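Side-chain contacts in putative nucleic acid-binding lipoprotein (Klebsiella pneumoniae subsp. pneumoniae MGH 78578, PDB 3F1Z), which is of unknown function but is a putative lipoprotein with an OB-fold that may bind nucleic acid: residues 19-24 against 128-133; 30-35 against 124-129; 75-80 against 109-114; 90-93 against 98-101. All coordinates share one frame; numbering follows the deposited sequence.

Interaction 1 of 4, residues 19-24 against 128-133; sequences DAVASM and NPKVVK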
loop_
_atom_site.group_PDB
_atom_site.type_symbol
_atom_site.label_atom_id
_atom_site.label_comp_id
_atom_site.label_asym_id
_atom_site.label_seq_id
_atom_site.Cartn_x
_atom_site.Cartn_y
_atom_site.Cartn_z
ATOM N N ASP A 19 -14.447 -11.883 2.982
ATOM C CA ASP A 19 -13.962 -13.147 3.549
ATOM C C ASP A 19 -12.580 -13.548 2.993
ATOM O O ASP A 19 -11.796 -14.161 3.712
ATOM C CB ASP A 19 -15.023 -14.283 3.471
ATOM C CG ASP A 19 -15.596 -14.482 2.066
ATOM O OD1 ASP A 19 -15.228 -13.698 1.142
ATOM O OD2 ASP A 19 -16.425 -15.417 1.906
ATOM N N ALA A 20 -12.275 -13.199 1.743
ATOM C CA ALA A 20 -10.941 -13.454 1.182
ATOM C C ALA A 20 -9.899 -12.606 1.929
ATOM O O ALA A 20 -8.780 -13.040 2.163
ATOM C CB ALA A 20 -10.903 -13.138 -0.315
ATOM N N VAL A 21 -10.296 -11.393 2.292
ATOM C CA VAL A 21 -9.448 -10.454 3.016
ATOM C C VAL A 21 -9.158 -10.937 4.441
ATOM O O VAL A 21 -8.000 -10.924 4.880
ATOM C CB VAL A 21 -10.088 -9.055 3.053
ATOM C CG1 VAL A 21 -9.582 -8.250 4.242
ATOM C CG2 VAL A 21 -9.892 -8.336 1.701
ATOM N N ALA A 22 -10.196 -11.369 5.157
ATOM C CA ALA A 22 -10.003 -11.888 6.515
ATOM C C ALA A 22 -9.097 -13.120 6.487
ATOM O O ALA A 22 -8.383 -13.400 7.443
ATOM C CB ALA A 22 -11.324 -12.232 7.157
ATOM N N SER A 23 -9.123 -13.852 5.382
ATOM C CA SER A 23 -8.294 -15.042 5.219
ATOM C C SER A 23 -6.787 -14.811 4.935
ATOM O O SER A 23 -6.004 -15.743 5.056
ATOM C CB SER A 23 -8.925 -15.949 4.140
ATOM O OG SER A 23 -7.979 -16.228 3.110
HETATM N N MSE A 24 -6.393 -13.602 4.546
HETATM C CA MSE A 24 -4.995 -13.270 4.240
HETATM C C MSE A 24 -4.133 -12.977 5.487
HETATM O O MSE A 24 -4.611 -12.445 6.468
HETATM C CB MSE A 24 -4.948 -12.021 3.337
HETATM C CG MSE A 24 -5.699 -12.112 1.996
HETATM SE SE MSE A 24 -5.887 -10.359 1.136
HETATM C CE MSE A 24 -4.077 -10.152 0.691
ATOM N N ASN A 128 -4.913 -0.223 -6.559
ATOM C CA ASN A 128 -6.312 -0.690 -6.280
ATOM C C ASN A 128 -6.570 -1.044 -4.825
ATOM O O ASN A 128 -7.124 -2.059 -4.523
ATOM C CB ASN A 128 -6.667 -1.856 -7.164
ATOM C CG ASN A 128 -6.566 -1.500 -8.625
ATOM O OD1 ASN A 128 -7.155 -0.496 -9.084
ATOM N ND2 ASN A 128 -5.810 -2.312 -9.390
ATOM N N PRO A 129 -6.155 -0.178 -3.916
ATOM C CA PRO A 129 -6.213 -0.574 -2.544
ATOM C C PRO A 129 -7.546 -0.557 -1.917
ATOM O O PRO A 129 -8.454 0.111 -2.409
ATOM C CB PRO A 129 -5.313 0.450 -1.835
ATOM C CG PRO A 129 -4.812 1.338 -2.862
ATOM C CD PRO A 129 -5.575 1.153 -4.091
ATOM N N LYS A 130 -7.628 -1.217 -0.769
ATOM C CA LYS A 130 -8.874 -1.301 0.001
ATOM C C LYS A 130 -8.525 -1.215 1.489
ATOM O O LYS A 130 -7.712 -2.008 1.992
ATOM C CB LYS A 130 -9.591 -2.614 -0.320
ATOM C CG LYS A 130 -10.969 -2.772 0.278
ATOM C CD LYS A 130 -11.463 -4.283 0.180
ATOM C CE LYS A 130 -12.920 -4.552 0.632
ATOM N NZ LYS A 130 -13.269 -6.065 0.367
ATOM N N VAL A 131 -9.079 -0.224 2.181
ATOM C CA VAL A 131 -8.808 -0.108 3.597
ATOM C C VAL A 131 -9.635 -1.149 4.343
ATOM O O VAL A 131 -10.839 -1.199 4.191
ATOM C CB VAL A 131 -9.089 1.299 4.143
ATOM C CG1 VAL A 131 -8.984 1.298 5.716
ATOM C CG2 VAL A 131 -8.127 2.328 3.508
ATOM N N VAL A 132 -8.969 -1.992 5.124
ATOM C CA VAL A 132 -9.615 -3.080 5.851
ATOM C C VAL A 132 -10.078 -2.574 7.195
ATOM O O VAL A 132 -11.258 -2.671 7.516
ATOM C CB VAL A 132 -8.640 -4.243 6.071
ATOM C CG1 VAL A 132 -9.299 -5.335 6.908
ATOM C CG2 VAL A 132 -8.138 -4.768 4.719
ATOM N N LYS A 133 -9.142 -2.042 7.975
ATOM C CA LYS A 133 -9.430 -1.405 9.278
ATOM C C LYS A 133 -8.311 -0.416 9.686
ATOM O O LYS A 133 -7.378 -0.138 8.908
ATOM C CB LYS A 133 -9.631 -2.451 10.393
ATOM C CG LYS A 133 -8.374 -3.230 10.718
ATOM C CD LYS A 133 -8.669 -4.468 11.561
ATOM C CE LYS A 133 -7.367 -5.269 11.757
ATOM N NZ LYS A 133 -7.667 -6.702 11.799
ATOM O OXT LYS A 133 -8.342 0.118 10.822
#

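Interaction 2 of 4, residues 30-35 against 124-129; sequences AQFLQP and PTLQNP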
loop_
_atom_site.group_PDB
_atom_site.type_symbol
_atom_site.label_atom_id
_atom_site.label_comp_id
_atom_site.label_asym_id
_atom_site.label_seq_id
_atom_site.Cartn_x
_atom_site.Cartn_y
_atom_site.Cartn_z
ATOM N N ALA A 30 7.847 -3.724 7.442
ATOM C CA ALA A 30 9.190 -4.316 7.371
ATOM C C ALA A 30 9.126 -5.652 6.682
ATOM O O ALA A 30 9.990 -5.970 5.871
ATOM C CB ALA A 30 9.822 -4.491 8.752
ATOM N N GLN A 31 8.118 -6.446 7.027
ATOM C CA GLN A 31 8.034 -7.788 6.435
ATOM C C GLN A 31 7.821 -7.754 4.937
ATOM O O GLN A 31 8.499 -8.418 4.207
ATOM C CB GLN A 31 6.994 -8.652 7.124
ATOM C CG GLN A 31 7.461 -9.073 8.478
ATOM C CD GLN A 31 6.334 -9.640 9.368
ATOM O OE1 GLN A 31 5.153 -9.235 9.285
ATOM N NE2 GLN A 31 6.716 -10.531 10.251
ATOM N N PHE A 32 6.878 -6.960 4.487
ATOM C CA PHE A 32 6.603 -6.882 3.086
ATOM C C PHE A 32 7.771 -6.279 2.293
ATOM O O PHE A 32 8.023 -6.688 1.161
ATOM C CB PHE A 32 5.333 -6.086 2.846
ATOM C CG PHE A 32 5.074 -5.835 1.408
ATOM C CD1 PHE A 32 4.870 -6.887 0.558
ATOM C CD2 PHE A 32 5.051 -4.568 0.912
ATOM C CE1 PHE A 32 4.626 -6.689 -0.734
ATOM C CE2 PHE A 32 4.826 -4.357 -0.412
ATOM C CZ PHE A 32 4.614 -5.424 -1.243
ATOM N N LEU A 33 8.466 -5.307 2.863
ATOM C CA LEU A 33 9.588 -4.684 2.160
ATOM C C LEU A 33 10.893 -5.472 2.214
ATOM O O LEU A 33 11.804 -5.222 1.423
ATOM C CB LEU A 33 9.809 -3.243 2.624
ATOM C CG LEU A 33 8.650 -2.277 2.312
ATOM C CD1 LEU A 33 9.096 -0.869 2.682
ATOM C CD2 LEU A 33 8.203 -2.287 0.910
ATOM N N GLN A 34 10.993 -6.444 3.077
ATOM C CA GLN A 34 12.254 -7.187 3.202
ATOM C C GLN A 34 12.797 -7.751 1.874
ATOM O O GLN A 34 13.943 -7.535 1.546
ATOM C CB GLN A 34 12.137 -8.278 4.271
ATOM C CG GLN A 34 13.366 -9.159 4.472
ATOM C CD GLN A 34 14.643 -8.366 4.835
ATOM O OE1 GLN A 34 14.573 -7.265 5.427
ATOM N NE2 GLN A 34 15.831 -8.935 4.478
ATOM N N PRO A 35 11.963 -8.442 1.101
ATOM C CA PRO A 35 12.428 -8.974 -0.181
ATOM C C PRO A 35 12.850 -7.888 -1.164
ATOM O O PRO A 35 13.766 -8.113 -1.912
ATOM C CB PRO A 35 11.193 -9.723 -0.736
ATOM C CG PRO A 35 10.318 -9.894 0.388
ATOM C CD PRO A 35 10.545 -8.765 1.329
ATOM N N PRO A 124 7.557 -0.712 -4.004
ATOM C CA PRO A 124 6.309 -0.655 -4.751
ATOM C C PRO A 124 5.312 0.345 -4.206
ATOM O O PRO A 124 5.301 0.615 -3.024
ATOM C CB PRO A 124 5.720 -2.056 -4.555
ATOM C CG PRO A 124 6.321 -2.578 -3.397
ATOM C CD PRO A 124 7.659 -1.935 -3.207
ATOM N N THR A 125 4.527 0.913 -5.099
ATOM C CA THR A 125 3.363 1.704 -4.746
ATOM C C THR A 125 2.210 0.740 -5.018
ATOM O O THR A 125 1.987 0.327 -6.164
ATOM C CB THR A 125 3.237 2.984 -5.587
ATOM O OG1 THR A 125 4.370 3.819 -5.322
ATOM C CG2 THR A 125 1.971 3.734 -5.183
ATOM N N LEU A 126 1.541 0.322 -3.955
ATOM C CA LEU A 126 0.442 -0.616 -4.058
ATOM C C LEU A 126 -0.764 0.071 -4.733
ATOM O O LEU A 126 -1.061 1.239 -4.447
ATOM C CB LEU A 126 0.095 -1.212 -2.690
ATOM C CG LEU A 126 1.186 -2.139 -2.141
ATOM C CD1 LEU A 126 0.787 -2.751 -0.802
ATOM C CD2 LEU A 126 1.480 -3.233 -3.135
ATOM N N GLN A 127 -1.389 -0.664 -5.647
ATOM C CA GLN A 127 -2.475 -0.194 -6.489
ATOM C C GLN A 127 -3.806 -0.819 -6.085
ATOM O O GLN A 127 -3.816 -1.839 -5.410
ATOM C CB GLN A 127 -2.160 -0.603 -7.942
ATOM C CG GLN A 127 -0.804 -0.106 -8.413
ATOM C CD GLN A 127 -0.719 1.410 -8.461
ATOM O OE1 GLN A 127 -1.677 2.065 -8.857
ATOM N NE2 GLN A 127 0.423 1.978 -8.061
ATOM N N ASN A 128 -4.913 -0.223 -6.559
ATOM C CA ASN A 128 -6.312 -0.690 -6.280
ATOM C C ASN A 128 -6.570 -1.044 -4.825
ATOM O O ASN A 128 -7.124 -2.059 -4.523
ATOM C CB ASN A 128 -6.667 -1.856 -7.164
ATOM C CG ASN A 128 -6.566 -1.500 -8.625
ATOM O OD1 ASN A 128 -7.155 -0.496 -9.084
ATOM N ND2 ASN A 128 -5.810 -2.312 -9.390
ATOM N N PRO A 129 -6.155 -0.178 -3.916
ATOM C CA PRO A 129 -6.213 -0.574 -2.544
ATOM C C PRO A 129 -7.546 -0.557 -1.917
ATOM O O PRO A 129 -8.454 0.111 -2.409
ATOM C CB PRO A 129 -5.313 0.450 -1.835
ATOM C CG PRO A 129 -4.812 1.338 -2.862
ATOM C CD PRO A 129 -5.575 1.153 -4.091
#

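Interaction 3 of 4, residues 75-80 against 109-114; sequences VTMRDE and ATIVGQ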
loop_
_atom_site.group_PDB
_atom_site.type_symbol
_atom_site.label_atom_id
_atom_site.label_comp_id
_atom_site.label_asym_id
_atom_site.label_seq_id
_atom_site.Cartn_x
_atom_site.Cartn_y
_atom_site.Cartn_z
ATOM N N VAL A 75 -1.295 7.542 -0.187
ATOM C CA VAL A 75 -1.294 7.264 1.254
ATOM C C VAL A 75 0.046 6.596 1.551
ATOM O O VAL A 75 0.429 5.640 0.880
ATOM C CB VAL A 75 -2.437 6.360 1.636
ATOM C CG1 VAL A 75 -2.266 5.841 3.053
ATOM C CG2 VAL A 75 -3.751 7.126 1.508
ATOM N N THR A 76 0.794 7.160 2.499
ATOM C CA THR A 76 2.126 6.680 2.837
ATOM C C THR A 76 2.082 6.084 4.230
ATOM O O THR A 76 1.528 6.690 5.151
ATOM C CB THR A 76 3.164 7.812 2.821
ATOM O OG1 THR A 76 3.064 8.512 1.596
ATOM C CG2 THR A 76 4.592 7.289 2.976
HETATM N N MSE A 77 2.755 4.945 4.393
HETATM C CA MSE A 77 2.691 4.156 5.614
HETATM C C MSE A 77 4.079 3.817 6.090
HETATM O O MSE A 77 4.929 3.451 5.268
HETATM C CB MSE A 77 1.935 2.858 5.283
HETATM C CG MSE A 77 1.664 1.968 6.450
HETATM SE SE MSE A 77 0.983 0.207 5.935
HETATM C CE MSE A 77 -0.936 0.621 5.945
ATOM N N ARG A 78 4.327 3.936 7.399
ATOM C CA ARG A 78 5.609 3.488 7.953
ATOM C C ARG A 78 5.394 2.242 8.819
ATOM O O ARG A 78 4.275 1.990 9.275
ATOM C CB ARG A 78 6.246 4.564 8.813
ATOM C CG ARG A 78 5.503 4.888 10.106
ATOM C CD ARG A 78 6.448 5.623 11.054
ATOM N NE ARG A 78 5.777 6.168 12.221
ATOM C CZ ARG A 78 5.463 5.477 13.307
ATOM N NH1 ARG A 78 5.745 4.174 13.408
ATOM N NH2 ARG A 78 4.844 6.096 14.308
ATOM N N ASP A 79 6.466 1.490 9.075
ATOM C CA ASP A 79 6.373 0.337 9.953
ATOM C C ASP A 79 5.857 0.753 11.353
ATOM O O ASP A 79 6.304 1.732 11.942
ATOM C CB ASP A 79 7.716 -0.323 10.126
ATOM C CG ASP A 79 7.606 -1.681 10.809
ATOM O OD1 ASP A 79 7.356 -2.681 10.081
ATOM O OD2 ASP A 79 7.782 -1.736 12.068
ATOM N N GLU A 80 4.926 -0.016 11.879
ATOM C CA GLU A 80 4.348 0.257 13.189
ATOM C C GLU A 80 5.357 0.283 14.333
ATOM O O GLU A 80 5.155 0.988 15.317
ATOM C CB GLU A 80 3.321 -0.809 13.523
ATOM C CG GLU A 80 2.550 -0.533 14.782
ATOM C CD GLU A 80 2.197 -1.778 15.468
ATOM O OE1 GLU A 80 2.491 -2.796 14.862
ATOM O OE2 GLU A 80 1.680 -1.756 16.596
ATOM N N ALA A 109 -3.233 1.623 10.453
ATOM C CA ALA A 109 -4.255 1.138 9.526
ATOM C C ALA A 109 -3.752 -0.132 8.866
ATOM O O ALA A 109 -2.563 -0.415 8.911
ATOM C CB ALA A 109 -4.584 2.162 8.467
ATOM N N THR A 110 -4.672 -0.859 8.240
ATOM C CA THR A 110 -4.384 -2.056 7.500
ATOM C C THR A 110 -5.044 -1.869 6.177
ATOM O O THR A 110 -6.242 -1.598 6.102
ATOM C CB THR A 110 -4.956 -3.304 8.176
ATOM O OG1 THR A 110 -4.462 -3.364 9.509
ATOM C CG2 THR A 110 -4.527 -4.602 7.430
ATOM N N ILE A 111 -4.258 -2.047 5.122
ATOM C CA ILE A 111 -4.709 -1.836 3.764
ATOM C C ILE A 111 -4.275 -2.988 2.863
ATOM O O ILE A 111 -3.141 -3.468 2.941
ATOM C CB ILE A 111 -4.106 -0.525 3.237
ATOM C CG1 ILE A 111 -4.427 0.623 4.209
ATOM C CG2 ILE A 111 -4.594 -0.206 1.801
ATOM C CD1 ILE A 111 -3.929 1.995 3.788
ATOM N N VAL A 112 -5.207 -3.469 2.051
ATOM C CA VAL A 112 -4.952 -4.500 1.062
ATOM C C VAL A 112 -4.658 -3.764 -0.230
ATOM O O VAL A 112 -5.356 -2.813 -0.558
ATOM C CB VAL A 112 -6.157 -5.386 0.827
ATOM C CG1 VAL A 112 -5.853 -6.470 -0.312
ATOM C CG2 VAL A 112 -6.447 -6.073 2.044
ATOM N N GLY A 113 -3.647 -4.200 -0.968
ATOM C CA GLY A 113 -3.303 -3.559 -2.216
ATOM C C GLY A 113 -2.670 -4.562 -3.126
ATOM O O GLY A 113 -2.254 -5.641 -2.649
ATOM N N GLN A 114 -2.552 -4.199 -4.413
ATOM C CA GLN A 114 -2.015 -5.088 -5.442
ATOM C C GLN A 114 -0.671 -4.633 -5.954
ATOM O O GLN A 114 -0.461 -3.446 -6.184
ATOM C CB GLN A 114 -2.986 -5.189 -6.593
ATOM C CG GLN A 114 -2.617 -6.273 -7.588
ATOM C CD GLN A 114 -3.625 -6.427 -8.711
ATOM O OE1 GLN A 114 -4.210 -5.439 -9.172
ATOM N NE2 GLN A 114 -3.815 -7.652 -9.171
#

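Interaction 4 of 4, residues 90-93 against 98-101; sequences FNFG and ADVE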
loop_
_atom_site.group_PDB
_atom_site.type_symbol
_atom_site.label_atom_id
_atom_site.label_comp_id
_atom_site.label_asym_id
_atom_site.label_seq_id
_atom_site.Cartn_x
_atom_site.Cartn_y
_atom_site.Cartn_z
ATOM N N PHE A 90 0.555 3.776 -1.200
ATOM C CA PHE A 90 -0.587 3.200 -1.831
ATOM C C PHE A 90 -1.221 4.260 -2.711
ATOM O O PHE A 90 -1.326 5.404 -2.329
ATOM C CB PHE A 90 -1.626 2.834 -0.782
ATOM C CG PHE A 90 -1.178 1.811 0.201
ATOM C CD1 PHE A 90 -0.358 2.153 1.244
ATOM C CD2 PHE A 90 -1.673 0.531 0.136
ATOM C CE1 PHE A 90 0.044 1.233 2.148
ATOM C CE2 PHE A 90 -1.294 -0.391 1.052
ATOM C CZ PHE A 90 -0.419 -0.041 2.049
ATOM N N ASN A 91 -1.735 3.864 -3.852
ATOM C CA ASN A 91 -2.305 4.814 -4.798
ATOM C C ASN A 91 -3.777 4.518 -4.919
ATOM O O ASN A 91 -4.156 3.491 -5.492
ATOM C CB ASN A 91 -1.621 4.648 -6.142
ATOM C CG ASN A 91 -2.086 5.639 -7.170
ATOM O OD1 ASN A 91 -3.204 6.056 -7.161
ATOM N ND2 ASN A 91 -1.193 6.030 -8.068
ATOM N N PHE A 92 -4.595 5.435 -4.389
ATOM C CA PHE A 92 -6.056 5.293 -4.417
ATOM C C PHE A 92 -6.675 6.148 -5.487
ATOM O O PHE A 92 -6.503 7.368 -5.471
ATOM C CB PHE A 92 -6.682 5.756 -3.099
ATOM C CG PHE A 92 -6.491 4.822 -1.903
ATOM C CD1 PHE A 92 -5.364 4.900 -1.111
ATOM C CD2 PHE A 92 -7.493 3.978 -1.505
ATOM C CE1 PHE A 92 -5.222 4.107 0.036
ATOM C CE2 PHE A 92 -7.353 3.183 -0.350
ATOM C CZ PHE A 92 -6.222 3.264 0.413
ATOM N N GLY A 93 -7.411 5.523 -6.407
ATOM C CA GLY A 93 -8.150 6.252 -7.453
ATOM C C GLY A 93 -9.277 7.071 -6.825
ATOM O O GLY A 93 -9.660 6.868 -5.651
ATOM N N ALA A 98 -13.837 7.606 -0.296
ATOM C CA ALA A 98 -14.405 7.260 1.026
ATOM C C ALA A 98 -13.356 6.570 1.921
ATOM O O ALA A 98 -13.232 6.879 3.118
ATOM C CB ALA A 98 -15.616 6.365 0.884
ATOM N N ASP A 99 -12.594 5.641 1.364
ATOM C CA ASP A 99 -11.632 4.951 2.193
ATOM C C ASP A 99 -10.557 5.917 2.652
ATOM O O ASP A 99 -10.146 5.885 3.826
ATOM C CB ASP A 99 -10.944 3.814 1.455
ATOM C CG ASP A 99 -11.698 2.489 1.492
ATOM O OD1 ASP A 99 -12.830 2.405 2.018
ATOM O OD2 ASP A 99 -11.095 1.519 0.942
ATOM N N VAL A 100 -10.108 6.768 1.719
ATOM C CA VAL A 100 -9.030 7.706 1.996
ATOM C C VAL A 100 -9.444 8.700 3.074
ATOM O O VAL A 100 -8.660 9.018 3.952
ATOM C CB VAL A 100 -8.561 8.445 0.737
ATOM C CG1 VAL A 100 -7.467 9.465 1.081
ATOM C CG2 VAL A 100 -8.045 7.447 -0.304
ATOM N N GLU A 101 -10.691 9.144 3.016
ATOM C CA GLU A 101 -11.209 10.114 3.964
ATOM C C GLU A 101 -11.456 9.572 5.368
ATOM O O GLU A 101 -11.756 10.343 6.289
ATOM C CB GLU A 101 -12.463 10.751 3.400
ATOM C CG GLU A 101 -12.104 11.675 2.247
ATOM C CD GLU A 101 -13.266 12.425 1.624
ATOM O OE1 GLU A 101 -14.350 12.446 2.250
ATOM O OE2 GLU A 101 -13.069 13.020 0.512
#

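Interaction 1 of 4, residues 19-24 against 128-133
Val21 sits on the short helix 18-22 near the start of the modelled chain and meets Lys130 and Val132, close to the C-terminus. Its CB points toward segment 128-133 and splits into two methyls with different jobs. CG1, anti to the backbone N (chi1 156°), reaches Val132, lying 3.8 Å from Val132 CG2 and 4.0 Å from Val132 CG1. It therefore rests against both branches of the partner rather than on one, and the two valines lie alongside each other, pointing opposite ways. CG2, beside the backbone N, comes within 4.3 Å of Lys130 NZ, a loose touch at the end of that side chain. Lys130 is fully extended, all four torsions near 180°, which carries its amine to the helix. There NZ forms a salt bridge with Asp18, the first residue of the helix, which probably balances its charge, and Pro16 O just before it adds a hydrogen bond. Val132 and Lys133 both face Thr110 as a classic beta bulge at the end of the strand, and Val21 and Val132 also pack on Val112 of strand 108-114. No hydrogen bond joins the two segments. The helix is thus held here by undirected apolar packing between valines, while the lysine, through partners just before the segment, supplies the polar tie.

Interaction 2 of 4, residues 30-35 against 124-129
Phe32 and Leu33 of helix 29-38 pack against Pro124, and Leu126 of strand 125-127 joins them. The aromatic contacts come first. Phe32 directs its ring toward the strand, CG being anti to the backbone N (chi1 173°), and it is the far end of the ring that touches. Phe32 CE2 lies 3.8 Å from Pro124 CG, and Phe32 CZ is 4.0 Å from the same carbon. Beside it, Phe32 CZ approaches Leu126 CD2 at 4.3 Å. Both partners come in obliquely to the ring, and the Phe32 and Pro124 side chains run past each other in opposite senses. Two more aromatic rings meet it: Tyr47 edge-to-face and Phe36 with the planes at about 55°.

The purely aliphatic part is smaller. Leu33 leaves the helix at an angle to the strand, but its end bends nearer, putting Leu33 CD2 4.2 Å from Pro124 CD. The proline is thereby touched at two adjacent ring carbons by consecutive helix residues. Val52 of strand 51-65 touches both Phe32 and Leu126.

Polar links stay within the strand or lead elsewhere. Gln127 NE2 donates to Thr125 O at 3.0 Å, from well above the carbonyl plane, and Thr125 OG1 bonds to Thr89 OG1 on strand 88-93. All four touching residues are buried: helix 29-38, which precedes the barrel strands in the chain, packs its apolar side on the OB-fold barrel and probably covers one end of it.

Interaction 3 of 4, residues 75-80 against 109-114
Met77, present as selenomethionine, and Val75 reach from strand 71-78 to Ile111 and Ala109 of strand 108-114. The terminal methyl of Met77 does most of the touching: Met77 CE is 3.5 Å from Ala109 O, and it lies 3.9 Å from both Ile111 CG1 and Ile111 CD1. The side chain runs straight out from the strand and turns only at its last torsion (chi3 -90°), which brings CE to strand 108-114. Two residues earlier, Val75 CG1 meets Ile111 CD1 at 4.3 Å, so the isoleucine tip is shared by both side chains.

In the next shell, Phe90 of strand 88-93 packs on both Met77 and Ile111, Phe92 on Val75, and Val29 of helix 29-38 on Met77. Further out, the backbones of Val75 and Met77 are hydrogen-bonded to Phe90 and Leu88, while Asp79 OD1 accepts from Ala30 N.

No hydrogen bond joins the two segments. Their axes pass 9.6 Å apart at 119°, too far for pairing; each strand pairs instead with strand 51-65 between them. Apolar side chains from non-adjacent strands meeting in the interior are consistent with the core of the OB-fold barrel.

Interaction 4 of 4, residues 90-93 against 98-101
This is a CH-pi contact between a short helix and the strand that precedes it: Val100, on helix 97-100, lays a methyl over one face of the Phe92 ring at the end of strand 88-93. Val100 CG2 stands 3.8 Å from the ring centroid, 27° off the normal. It is displaced toward the attached side of the ring, since the closest atom is Phe92 CG, 3.4 Å from Val100 CG2, with Phe92 CB at 3.5 Å. Val100 CG1 is anti to the backbone N (chi1 178°), and that rotamer turns CG2 to the aromatic. One residue earlier, Asp99 CB lies 4.1 Å from Phe92 CE2, its carboxylate standing nearly perpendicular to the ring plane. The acid group faces elsewhere: Asp99 OD2 accepts from Val131 N, tying the helix to strand 129-131, and from Asn96 ND2 just before the helix.

Phe92 is buried further by Ile111, Pro129 and Val131, while Val100 also touches Phe73. The helix lies between strands 88-93 and 108-114 in the chain, the place where OB-folds commonly carry theirs, and here it packs on strands 71-78 and 88-93 and is hydrogen-bonded to strand 129-131.

How the interactions relate
Phe90, which lies on segment 90-93 but not in its contact with 98-101, links that segment to interactions 2 and 3: Phe90 CE2 lies 3.4 Å from Ile111 CG2 of interaction 3 and 3.7 Å from Leu126 CD1 of interaction 2. The centres of interactions 2 and 3 are about 8 Å apart. Interactions 1 and 2 use successive parts of the last strand region, which turns a corner at Asn128; their centres are about 14 Å apart. Backbone bonds tie them to the barrel: Leu126 O to Asn91 N, 2.8 Å, on one side of the corner and Lys130 N to Val112 O, 2.8 Å, on the other. No ligand site is established near these contacts.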